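Local coordinates for putative gdp-fucose protein o-fucosyltransferase 1 (Caenorhabditis elegans, PDB 3ZY2) that is a putative GDP-fucose protein O-fucosyltransferase of the GT-B clan, a two-domain Rossmann-like fold, here with bound guanosine-5'-diphosphate, at residues N8-F13 and D38-L43; E92-F97 and I129-V134; P86-P91 and E165-A170. One frame throughout, in Å; residues are numbered along the deposited sequence.

From the N terminus, contact 1 comes first: it pairs strands 10-13 and 40-42 and closes the short loop that holds helix 20-37. The chain then reaches the end of helix 77-88, where residues 86-91 open contact 3. Contact 2 opens next, at residues 92-97, and closes at 129-134, so it is nested inside the long loop that contact 3 closes at 165-170. Strand 168-171 of contact 3 lies between strands 10-13 and 95-98. The three contacts therefore reach one parallel sheet. Contact 3 touches both others, through Tyr10 N to Pro167 O and Arg94 NE to Trp89 O, while contacts 1 and 2 do not meet.

Contact 1: residues N8-F13 and D38-L43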
loop_
_atom_site.group_PDB
_atom_site.type_symbol
_atom_site.label_atom_id
_atom_site.label_comp_id
_atom_site.label_asym_id
_atom_site.label_seq_id
_atom_site.Cartn_x
_atom_site.Cartn_y
_atom_site.Cartn_z
ATOM N N ASN A 8 -9.475 -16.448 -20.720
ATOM C CA ASN A 8 -9.312 -15.125 -20.108
ATOM C C ASN A 8 -8.304 -15.102 -18.964
ATOM O O ASN A 8 -7.864 -14.041 -18.544
ATOM C CB ASN A 8 -10.647 -14.585 -19.588
ATOM C CG ASN A 8 -11.611 -14.192 -20.702
ATOM O OD1 ASN A 8 -12.742 -13.791 -20.428
ATOM N ND2 ASN A 8 -11.172 -14.301 -21.960
ATOM N N GLY A 9 -7.960 -16.275 -18.447
ATOM C CA GLY A 9 -6.965 -16.346 -17.389
ATOM C C GLY A 9 -7.550 -16.412 -15.992
ATOM O O GLY A 9 -8.769 -16.620 -15.809
ATOM N N TYR A 10 -6.664 -16.229 -15.019
ATOM C CA TYR A 10 -6.962 -16.473 -13.598
ATOM C C TYR A 10 -6.545 -15.329 -12.695
ATOM O O TYR A 10 -5.674 -14.520 -13.034
ATOM C CB TYR A 10 -6.251 -17.752 -13.115
ATOM C CG TYR A 10 -6.736 -18.959 -13.855
ATOM C CD1 TYR A 10 -6.199 -19.295 -15.113
ATOM C CD2 TYR A 10 -7.761 -19.754 -13.338
ATOM C CE1 TYR A 10 -6.669 -20.392 -15.815
ATOM C CE2 TYR A 10 -8.229 -20.846 -14.041
ATOM C CZ TYR A 10 -7.680 -21.157 -15.273
ATOM O OH TYR A 10 -8.174 -22.253 -15.932
ATOM N N ILE A 11 -7.172 -15.283 -11.524
ATOM C CA ILE A 11 -6.737 -14.433 -10.424
ATOM C C ILE A 11 -6.476 -15.331 -9.232
ATOM O O ILE A 11 -7.310 -16.179 -8.920
ATOM C CB ILE A 11 -7.814 -13.387 -10.047
ATOM C CG1 ILE A 11 -7.969 -12.340 -11.144
ATOM C CG2 ILE A 11 -7.497 -12.697 -8.712
ATOM C CD1 ILE A 11 -9.324 -11.646 -11.095
ATOM N N VAL A 12 -5.346 -15.128 -8.569
ATOM C CA VAL A 12 -5.031 -15.842 -7.315
ATOM C C VAL A 12 -4.542 -14.810 -6.316
ATOM O O VAL A 12 -3.887 -13.826 -6.701
ATOM C CB VAL A 12 -4.006 -17.003 -7.527
ATOM C CG1 VAL A 12 -2.654 -16.499 -8.063
ATOM C CG2 VAL A 12 -3.833 -17.815 -6.233
ATOM N N PHE A 13 -4.902 -14.983 -5.049
ATOM C CA PHE A 13 -4.539 -13.984 -4.036
ATOM C C PHE A 13 -4.414 -14.604 -2.668
ATOM O O PHE A 13 -4.962 -15.698 -2.409
ATOM C CB PHE A 13 -5.560 -12.817 -3.998
ATOM C CG PHE A 13 -6.823 -13.143 -3.235
ATOM C CD1 PHE A 13 -7.790 -13.977 -3.789
ATOM C CD2 PHE A 13 -7.012 -12.621 -1.944
ATOM C CE1 PHE A 13 -8.949 -14.302 -3.060
ATOM C CE2 PHE A 13 -8.171 -12.949 -1.200
ATOM C CZ PHE A 13 -9.127 -13.782 -1.770
ATOM N N ASP A 38 -13.769 -10.690 -15.623
ATOM C CA ASP A 38 -14.062 -11.924 -16.349
ATOM C C ASP A 38 -12.890 -12.912 -16.365
ATOM O O ASP A 38 -12.592 -13.538 -17.377
ATOM C CB ASP A 38 -14.606 -11.644 -17.761
ATOM C CG ASP A 38 -15.465 -12.781 -18.288
ATOM O OD1 ASP A 38 -15.892 -13.649 -17.488
ATOM O OD2 ASP A 38 -15.716 -12.809 -19.517
ATOM N N ARG A 39 -12.253 -13.068 -15.208
ATOM C CA ARG A 39 -11.225 -14.069 -15.012
ATOM C C ARG A 39 -11.737 -15.047 -13.960
ATOM O O ARG A 39 -12.491 -14.661 -13.054
ATOM C CB ARG A 39 -9.937 -13.429 -14.495
ATOM C CG ARG A 39 -9.100 -12.772 -15.600
ATOM C CD ARG A 39 -7.836 -12.182 -15.016
ATOM N NE ARG A 39 -6.997 -11.581 -16.062
ATOM C CZ ARG A 39 -5.876 -12.119 -16.539
ATOM N NH1 ARG A 39 -5.401 -13.260 -16.062
ATOM N NH2 ARG A 39 -5.193 -11.479 -17.478
ATOM N N THR A 40 -11.311 -16.293 -14.078
ATOM C CA THR A 40 -11.629 -17.306 -13.072
ATOM C C THR A 40 -10.854 -17.019 -11.792
ATOM O O THR A 40 -9.651 -16.742 -11.841
ATOM C CB THR A 40 -11.285 -18.709 -13.581
ATOM O OG1 THR A 40 -12.115 -19.007 -14.701
ATOM C CG2 THR A 40 -11.575 -19.761 -12.509
ATOM N N LEU A 41 -11.553 -17.068 -10.649
ATOM C CA LEU A 41 -10.924 -16.854 -9.350
ATOM C C LEU A 41 -10.469 -18.165 -8.749
ATOM O O LEU A 41 -11.275 -19.090 -8.578
ATOM C CB LEU A 41 -11.877 -16.156 -8.382
ATOM C CG LEU A 41 -11.281 -15.854 -7.003
ATOM C CD1 LEU A 41 -10.090 -14.886 -7.133
ATOM C CD2 LEU A 41 -12.365 -15.303 -6.065
ATOM N N VAL A 42 -9.182 -18.242 -8.410
ATOM C CA VAL A 42 -8.669 -19.337 -7.610
ATOM C C VAL A 42 -9.133 -19.115 -6.174
ATOM O O VAL A 42 -8.880 -18.062 -5.587
ATOM C CB VAL A 42 -7.118 -19.439 -7.650
ATOM C CG1 VAL A 42 -6.627 -20.645 -6.816
ATOM C CG2 VAL A 42 -6.607 -19.506 -9.120
ATOM N N LEU A 43 -9.848 -20.096 -5.630
ATOM C CA LEU A 43 -10.407 -19.934 -4.293
ATOM C C LEU A 43 -9.254 -19.915 -3.273
ATOM O O LEU A 43 -8.357 -20.768 -3.308
ATOM C CB LEU A 43 -11.426 -21.042 -4.015
ATOM C CG LEU A 43 -12.686 -20.969 -4.884
ATOM C CD1 LEU A 43 -13.422 -22.312 -4.872
ATOM C CD2 LEU A 43 -13.611 -19.854 -4.406
HETATM O O HOH W 1 -6.595 -17.239 -4.279
#
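Arg39 sets CG beside its own backbone N (chi1 -80°) and then runs extended to NE, which carries its guanidinium alongside residues 8 to 10; Leu41 swings CG to the far side from its N (chi1 -178°), bringing CD1 up to Ile11. The two strands, 10-13 and 40-42, are neighbours in a parallel sheet. With helix 20-37 between them they form a beta-alpha-beta unit of a Rossmann-like domain. Thr40 N bonds to Gly9 O, Ile11 N to Thr40 O at 2.9 Å, and Val42 N to Ile11 O at 2.8 Å. The last is nearly straight.

Tyr10 and Thr40 run alongside each other in the same direction, with Tyr10 CD2 3.7 Å from Thr40 CB. Val12 and Val42 pair likewise farther along. Ile11 and Leu41 project to the other face, toward helix 20-37, and Ile11 CG2 meets Leu41 CD1 at 3.7 Å. Ile11 CG1 also lies athwart the Arg39 chain.

The guanidinium has Asn8 O over the centre of one face. Arg39 NH2 bonds to Tyr166 O, just ahead of strand 168-171, the neighbour of 10-13 on its other side. Arg39 NH1 donates to Tyr10 O at 3.3 Å, bent to 143° at the hydrogen, and the acceptor lies somewhat out of the guanidinium plane.

Contact 2: residues E92-F97 and I129-V134; sequences EKRKAF and IDVSFV
Phe133 lays one face of its ring against Ala96, whose CB sits 4.0 Å from the ring centroid and 20° off the normal. This is a CH-pi contact. Val131 CG1 lies over the opposite face, so the ring is held between two aliphatic groups. Phe133 CG stands beside its own backbone N (chi1 -63°), which turns the ring toward strand 95-98 and brings CD1 to 3.5 Å from Ala96 N. Arg94 O approaches the edge of the same ring. Arg94 O also accepts the one direct hydrogen bond of the contact, from Val134 N at 2.9 Å, and receives a CA-H...O contact from Phe133 CA.

Around the end of Arg94 the contact is water-mediated, though Arg94 itself is buried. Its chain is extended from CG to NE and runs past Ser132 O, which lies 3.5 Å from Arg94 CB. One water accepts a hydrogen bond from Arg94 NH1 at 2.8 Å and donates one to Asp130 O at 2.9 Å. A second water accepts from NH1 and from Ser132 N. Arg94 NE is turned the other way, to Trp89 O. The solvent side is formed by Asp130, Ser132 and Val134, and Val134 packs CG2 on Glu92 O.

Asp130 is the C-prime residue of the Schellman motif that ends helix 122-128. Residues 130-134 run almost at right angles to residues 92-96 and lead into strand 135-138, outermost in the sheet within this chain. Met85 of helix 77-88 touches both Arg94 and Val131, and Ala170 of strand 168-171 touches Phe133.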
loop_
_atom_site.group_PDB
_atom_site.type_symbol
_atom_site.label_atom_id
_atom_site.label_comp_id
_atom_site.label_asym_id
_atom_site.label_seq_id
_atom_site.Cartn_x
_atom_site.Cartn_y
_atom_site.Cartn_z
ATOM N N GLU A 92 8.728 -19.226 -14.322
ATOM C CA GLU A 92 9.272 -18.058 -15.047
ATOM C C GLU A 92 8.299 -16.893 -15.262
ATOM O O GLU A 92 8.737 -15.758 -15.429
ATOM C CB GLU A 92 9.936 -18.495 -16.378
ATOM C CG GLU A 92 10.161 -17.399 -17.446
ATOM C CD GLU A 92 8.964 -17.201 -18.392
ATOM O OE1 GLU A 92 8.278 -18.194 -18.726
ATOM O OE2 GLU A 92 8.723 -16.040 -18.806
ATOM N N LYS A 93 6.992 -17.147 -15.259
ATOM C CA LYS A 93 6.067 -16.046 -15.518
ATOM C C LYS A 93 5.243 -15.687 -14.293
ATOM O O LYS A 93 4.200 -15.031 -14.398
ATOM C CB LYS A 93 5.191 -16.286 -16.758
ATOM C CG LYS A 93 4.132 -17.365 -16.639
ATOM C CD LYS A 93 3.377 -17.583 -17.970
ATOM C CE LYS A 93 4.316 -18.014 -19.108
ATOM N NZ LYS A 93 3.636 -18.776 -20.209
ATOM N N ARG A 94 5.737 -16.114 -13.135
ATOM C CA ARG A 94 5.067 -15.824 -11.865
ATOM C C ARG A 94 5.446 -14.429 -11.375
ATOM O O ARG A 94 6.434 -14.242 -10.654
ATOM C CB ARG A 94 5.349 -16.915 -10.836
ATOM C CG ARG A 94 4.809 -18.268 -11.326
ATOM C CD ARG A 94 4.948 -19.400 -10.352
ATOM N NE ARG A 94 4.463 -20.623 -10.998
ATOM C CZ ARG A 94 4.559 -21.846 -10.486
ATOM N NH1 ARG A 94 5.138 -22.047 -9.308
ATOM N NH2 ARG A 94 4.075 -22.878 -11.168
ATOM N N LYS A 95 4.635 -13.461 -11.799
ATOM C CA LYS A 95 4.784 -12.063 -11.396
ATOM C C LYS A 95 3.843 -11.702 -10.246
ATOM O O LYS A 95 2.696 -12.177 -10.181
ATOM C CB LYS A 95 4.565 -11.144 -12.606
ATOM C CG LYS A 95 5.603 -11.321 -13.749
ATOM C CD LYS A 95 5.772 -10.021 -14.514
ATOM C CE LYS A 95 7.041 -9.979 -15.362
ATOM N NZ LYS A 95 6.957 -10.894 -16.537
ATOM N N ALA A 96 4.349 -10.894 -9.316
ATOM C CA ALA A 96 3.533 -10.371 -8.229
ATOM C C ALA A 96 2.901 -9.061 -8.670
ATOM O O ALA A 96 3.552 -8.232 -9.322
ATOM C CB ALA A 96 4.378 -10.148 -7.000
ATOM N N PHE A 97 1.641 -8.881 -8.302
ATOM C CA PHE A 97 0.889 -7.684 -8.644
ATOM C C PHE A 97 0.664 -6.870 -7.397
ATOM O O PHE A 97 0.229 -7.396 -6.368
ATOM C CB PHE A 97 -0.453 -8.037 -9.292
ATOM C CG PHE A 97 -0.340 -8.466 -10.721
ATOM C CD1 PHE A 97 0.342 -9.639 -11.056
ATOM C CD2 PHE A 97 -0.880 -7.681 -11.747
ATOM C CE1 PHE A 97 0.459 -10.042 -12.376
ATOM C CE2 PHE A 97 -0.769 -8.098 -13.082
ATOM C CZ PHE A 97 -0.095 -9.268 -13.390
ATOM N N ILE A 129 1.943 -23.285 -1.378
ATOM C CA ILE A 129 1.665 -23.701 -2.742
ATOM C C ILE A 129 2.910 -23.635 -3.624
ATOM O O ILE A 129 2.811 -23.647 -4.852
ATOM C CB ILE A 129 0.436 -22.948 -3.347
ATOM C CG1 ILE A 129 0.649 -21.427 -3.378
ATOM C CG2 ILE A 129 -0.842 -23.348 -2.609
ATOM C CD1 ILE A 129 -0.354 -20.678 -4.280
ATOM N N ASP A 130 4.083 -23.572 -2.985
ATOM C CA ASP A 130 5.371 -23.650 -3.686
ATOM C C ASP A 130 5.526 -22.582 -4.771
ATOM O O ASP A 130 6.084 -22.848 -5.847
ATOM C CB ASP A 130 5.585 -25.069 -4.265
ATOM C CG ASP A 130 5.644 -26.144 -3.182
ATOM O OD1 ASP A 130 6.378 -25.956 -2.180
ATOM O OD2 ASP A 130 4.964 -27.189 -3.336
ATOM N N VAL A 131 5.050 -21.369 -4.465
ATOM C CA VAL A 131 5.114 -20.228 -5.392
ATOM C C VAL A 131 6.172 -19.230 -4.929
ATOM O O VAL A 131 6.192 -18.843 -3.759
ATOM C CB VAL A 131 3.719 -19.524 -5.561
ATOM C CG1 VAL A 131 3.845 -18.146 -6.239
ATOM C CG2 VAL A 131 2.758 -20.420 -6.347
ATOM N N SER A 132 7.065 -18.870 -5.845
ATOM C CA SER A 132 7.963 -17.733 -5.671
ATOM C C SER A 132 7.770 -16.806 -6.861
ATOM O O SER A 132 7.362 -17.240 -7.938
ATOM C CB SER A 132 9.421 -18.185 -5.540
ATOM O OG SER A 132 9.606 -18.892 -4.324
ATOM N N PHE A 133 8.025 -15.516 -6.657
ATOM C CA PHE A 133 7.801 -14.536 -7.705
ATOM C C PHE A 133 9.114 -14.073 -8.319
ATOM O O PHE A 133 10.126 -13.984 -7.626
ATOM C CB PHE A 133 7.013 -13.338 -7.162
ATOM C CG PHE A 133 5.633 -13.703 -6.676
ATOM C CD1 PHE A 133 4.614 -13.978 -7.585
ATOM C CD2 PHE A 133 5.373 -13.804 -5.317
ATOM C CE1 PHE A 133 3.342 -14.334 -7.137
ATOM C CE2 PHE A 133 4.114 -14.151 -4.864
ATOM C CZ PHE A 133 3.099 -14.411 -5.774
ATOM N N VAL A 134 9.080 -13.766 -9.611
ATOM C CA VAL A 134 10.309 -13.429 -10.355
ATOM C C VAL A 134 10.326 -12.003 -10.925
ATOM O O VAL A 134 11.264 -11.613 -11.628
ATOM C CB VAL A 134 10.557 -14.432 -11.493
ATOM C CG1 VAL A 134 10.600 -15.866 -10.961
ATOM C CG2 VAL A 134 9.518 -14.273 -12.596
HETATM O O HOH W 2 7.346 -20.603 -8.113
HETATM O O HOH W 3 5.243 -24.575 -8.057
#

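Contact 3: residues P86-P91 and E165-A170; sequences PTVWPP and EYPVLA
The C-terminal end of helix 77-88 packs here on the start of strand 168-171, an inner strand of the parallel sheet in this Rossmann-like domain. Trp89 is the first residue to leave the helix, and it carries most of the contact with its indole. Trp89 CG points away from its own backbone N (chi1 -167°), and this swings the ring across to the strand. Val168 meets the indole face. Its CB stands 3.5 Å from the centroid of the five-membered ring of Trp89 and only 3° off the normal, a CH-pi contact almost straight above the ring. The two side chains stand roughly perpendicular. The Val168 methyls divide the ring between them: Val168 CG2 reaches Trp89 CG at 3.5 Å, while CG1 rests on the fused bond near CE2. Farther along the strand, Ala170 CB touches the six-membered ring at Trp89 CZ2, 3.8 Å away. Leu169, between them, points to the other face of the sheet.

Val88, in the last turn of the helix, makes a second patch with Pro167. Their side chains run by one another antiparallel, with CG1 of Val88 3.6 Å from CB of Pro167. The proline ring also lies close to the end of the helix, with Pro167 CG 3.2 Å from Val88 O.

No direct hydrogen bond joins the two segments, and the side-chain contact is apolar. Phe80 of the same helix touches both Trp89 and Val168 and continues the apolar layer. From the neighbouring strand 10-13, Val12 touches the same Val168 and Ala170. The polar edge of the indole is bridged by water. Trp89 NE1 has a weak hydrogen bond to Lys93 O, but its main partner is a water at 2.9 Å, which donates in turn to Val168 O at 2.8 Å.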
loop_
_atom_site.group_PDB
_atom_site.type_symbol
_atom_site.label_atom_id
_atom_site.label_comp_id
_atom_site.label_asym_id
_atom_site.label_seq_id
_atom_site.Cartn_x
_atom_site.Cartn_y
_atom_site.Cartn_z
ATOM N N PRO A 86 0.952 -25.711 -13.703
ATOM C CA PRO A 86 2.200 -26.211 -14.308
ATOM C C PRO A 86 2.409 -25.774 -15.757
ATOM O O PRO A 86 3.523 -25.400 -16.107
ATOM C CB PRO A 86 2.064 -27.732 -14.187
ATOM C CG PRO A 86 1.221 -27.922 -12.974
ATOM C CD PRO A 86 0.212 -26.792 -13.025
ATOM N N THR A 87 1.341 -25.796 -16.565
ATOM C CA THR A 87 1.403 -25.364 -17.979
ATOM C C THR A 87 0.947 -23.927 -18.236
ATOM O O THR A 87 1.450 -23.258 -19.142
ATOM C CB THR A 87 0.579 -26.288 -18.927
ATOM O OG1 THR A 87 -0.784 -26.310 -18.503
ATOM C CG2 THR A 87 1.133 -27.712 -18.958
ATOM N N VAL A 88 -0.033 -23.457 -17.466
ATOM C CA VAL A 88 -0.562 -22.105 -17.670
ATOM C C VAL A 88 0.321 -21.022 -17.029
ATOM O O VAL A 88 0.362 -19.907 -17.507
ATOM C CB VAL A 88 -2.031 -21.997 -17.156
ATOM C CG1 VAL A 88 -2.527 -20.538 -17.161
ATOM C CG2 VAL A 88 -2.947 -22.878 -17.983
ATOM N N TRP A 89 1.023 -21.359 -15.947
ATOM C CA TRP A 89 1.720 -20.353 -15.154
ATOM C C TRP A 89 3.007 -20.878 -14.506
ATOM O O TRP A 89 3.124 -20.966 -13.277
ATOM C CB TRP A 89 0.756 -19.845 -14.090
ATOM C CG TRP A 89 1.160 -18.605 -13.364
ATOM C CD1 TRP A 89 1.544 -17.409 -13.906
ATOM C CD2 TRP A 89 1.125 -18.411 -11.939
ATOM N NE1 TRP A 89 1.777 -16.492 -12.901
ATOM C CE2 TRP A 89 1.533 -17.085 -11.688
ATOM C CE3 TRP A 89 0.812 -19.243 -10.853
ATOM C CZ2 TRP A 89 1.631 -16.562 -10.388
ATOM C CZ3 TRP A 89 0.910 -18.721 -9.547
ATOM C CH2 TRP A 89 1.326 -17.395 -9.335
ATOM N N PRO A 90 3.981 -21.249 -15.336
ATOM C CA PRO A 90 5.211 -21.866 -14.832
ATOM C C PRO A 90 6.064 -20.853 -14.056
ATOM O O PRO A 90 5.842 -19.642 -14.200
ATOM C CB PRO A 90 5.915 -22.315 -16.116
ATOM C CG PRO A 90 5.387 -21.398 -17.172
ATOM C CD PRO A 90 3.972 -21.127 -16.807
ATOM N N PRO A 91 7.009 -21.337 -13.216
ATOM C CA PRO A 91 7.799 -20.418 -12.386
ATOM C C PRO A 91 8.268 -19.127 -13.072
ATOM O O PRO A 91 8.178 -18.053 -12.464
ATOM C CB PRO A 91 8.980 -21.284 -11.953
ATOM C CG PRO A 91 8.384 -22.683 -11.845
ATOM C CD PRO A 91 7.180 -22.736 -12.769
ATOM N N GLU A 165 -0.004 -12.991 -22.274
ATOM C CA GLU A 165 1.209 -12.725 -21.502
ATOM C C GLU A 165 0.968 -12.839 -19.997
ATOM O O GLU A 165 1.889 -13.219 -19.252
ATOM C CB GLU A 165 1.788 -11.347 -21.836
ATOM C CG GLU A 165 3.108 -11.001 -21.103
ATOM C CD GLU A 165 4.271 -11.956 -21.410
ATOM O OE1 GLU A 165 4.361 -12.463 -22.551
ATOM O OE2 GLU A 165 5.096 -12.207 -20.500
ATOM N N TYR A 166 -0.261 -12.521 -19.564
ATOM C CA TYR A 166 -0.635 -12.522 -18.133
ATOM C C TYR A 166 -1.783 -13.493 -17.846
ATOM O O TYR A 166 -2.918 -13.074 -17.559
ATOM C CB TYR A 166 -0.997 -11.115 -17.646
ATOM C CG TYR A 166 0.095 -10.113 -17.878
ATOM C CD1 TYR A 166 1.185 -10.042 -17.014
ATOM C CD2 TYR A 166 0.050 -9.242 -18.970
ATOM C CE1 TYR A 166 2.210 -9.139 -17.227
ATOM C CE2 TYR A 166 1.063 -8.325 -19.189
ATOM C CZ TYR A 166 2.137 -8.270 -18.311
ATOM O OH TYR A 166 3.145 -7.367 -18.543
ATOM N N PRO A 167 -1.493 -14.803 -17.913
ATOM C CA PRO A 167 -2.533 -15.800 -17.697
ATOM C C PRO A 167 -3.043 -15.792 -16.256
ATOM O O PRO A 167 -4.187 -16.191 -16.009
ATOM C CB PRO A 167 -1.825 -17.125 -18.007
ATOM C CG PRO A 167 -0.372 -16.832 -17.924
ATOM C CD PRO A 167 -0.216 -15.416 -18.332
ATOM N N VAL A 168 -2.192 -15.358 -15.332
ATOM C CA VAL A 168 -2.536 -15.365 -13.905
ATOM C C VAL A 168 -2.162 -14.032 -13.270
ATOM O O VAL A 168 -0.994 -13.655 -13.253
ATOM C CB VAL A 168 -1.848 -16.525 -13.121
ATOM C CG1 VAL A 168 -2.212 -16.425 -11.609
ATOM C CG2 VAL A 168 -2.236 -17.898 -13.682
ATOM N N LEU A 169 -3.144 -13.314 -12.724
ATOM C CA LEU A 169 -2.852 -12.140 -11.924
ATOM C C LEU A 169 -2.733 -12.617 -10.490
ATOM O O LEU A 169 -3.674 -13.210 -9.964
ATOM C CB LEU A 169 -3.980 -11.100 -12.033
ATOM C CG LEU A 169 -4.150 -10.104 -13.185
ATOM C CD1 LEU A 169 -3.398 -10.447 -14.488
ATOM C CD2 LEU A 169 -5.610 -9.838 -13.466
ATOM N N ALA A 170 -1.591 -12.377 -9.857
ATOM C CA ALA A 170 -1.339 -12.855 -8.498
ATOM C C ALA A 170 -1.128 -11.706 -7.534
ATOM O O ALA A 170 -0.221 -10.914 -7.714
ATOM C CB ALA A 170 -0.138 -13.793 -8.480
HETATM O O HOH W 4 1.634 -13.604 -12.329
#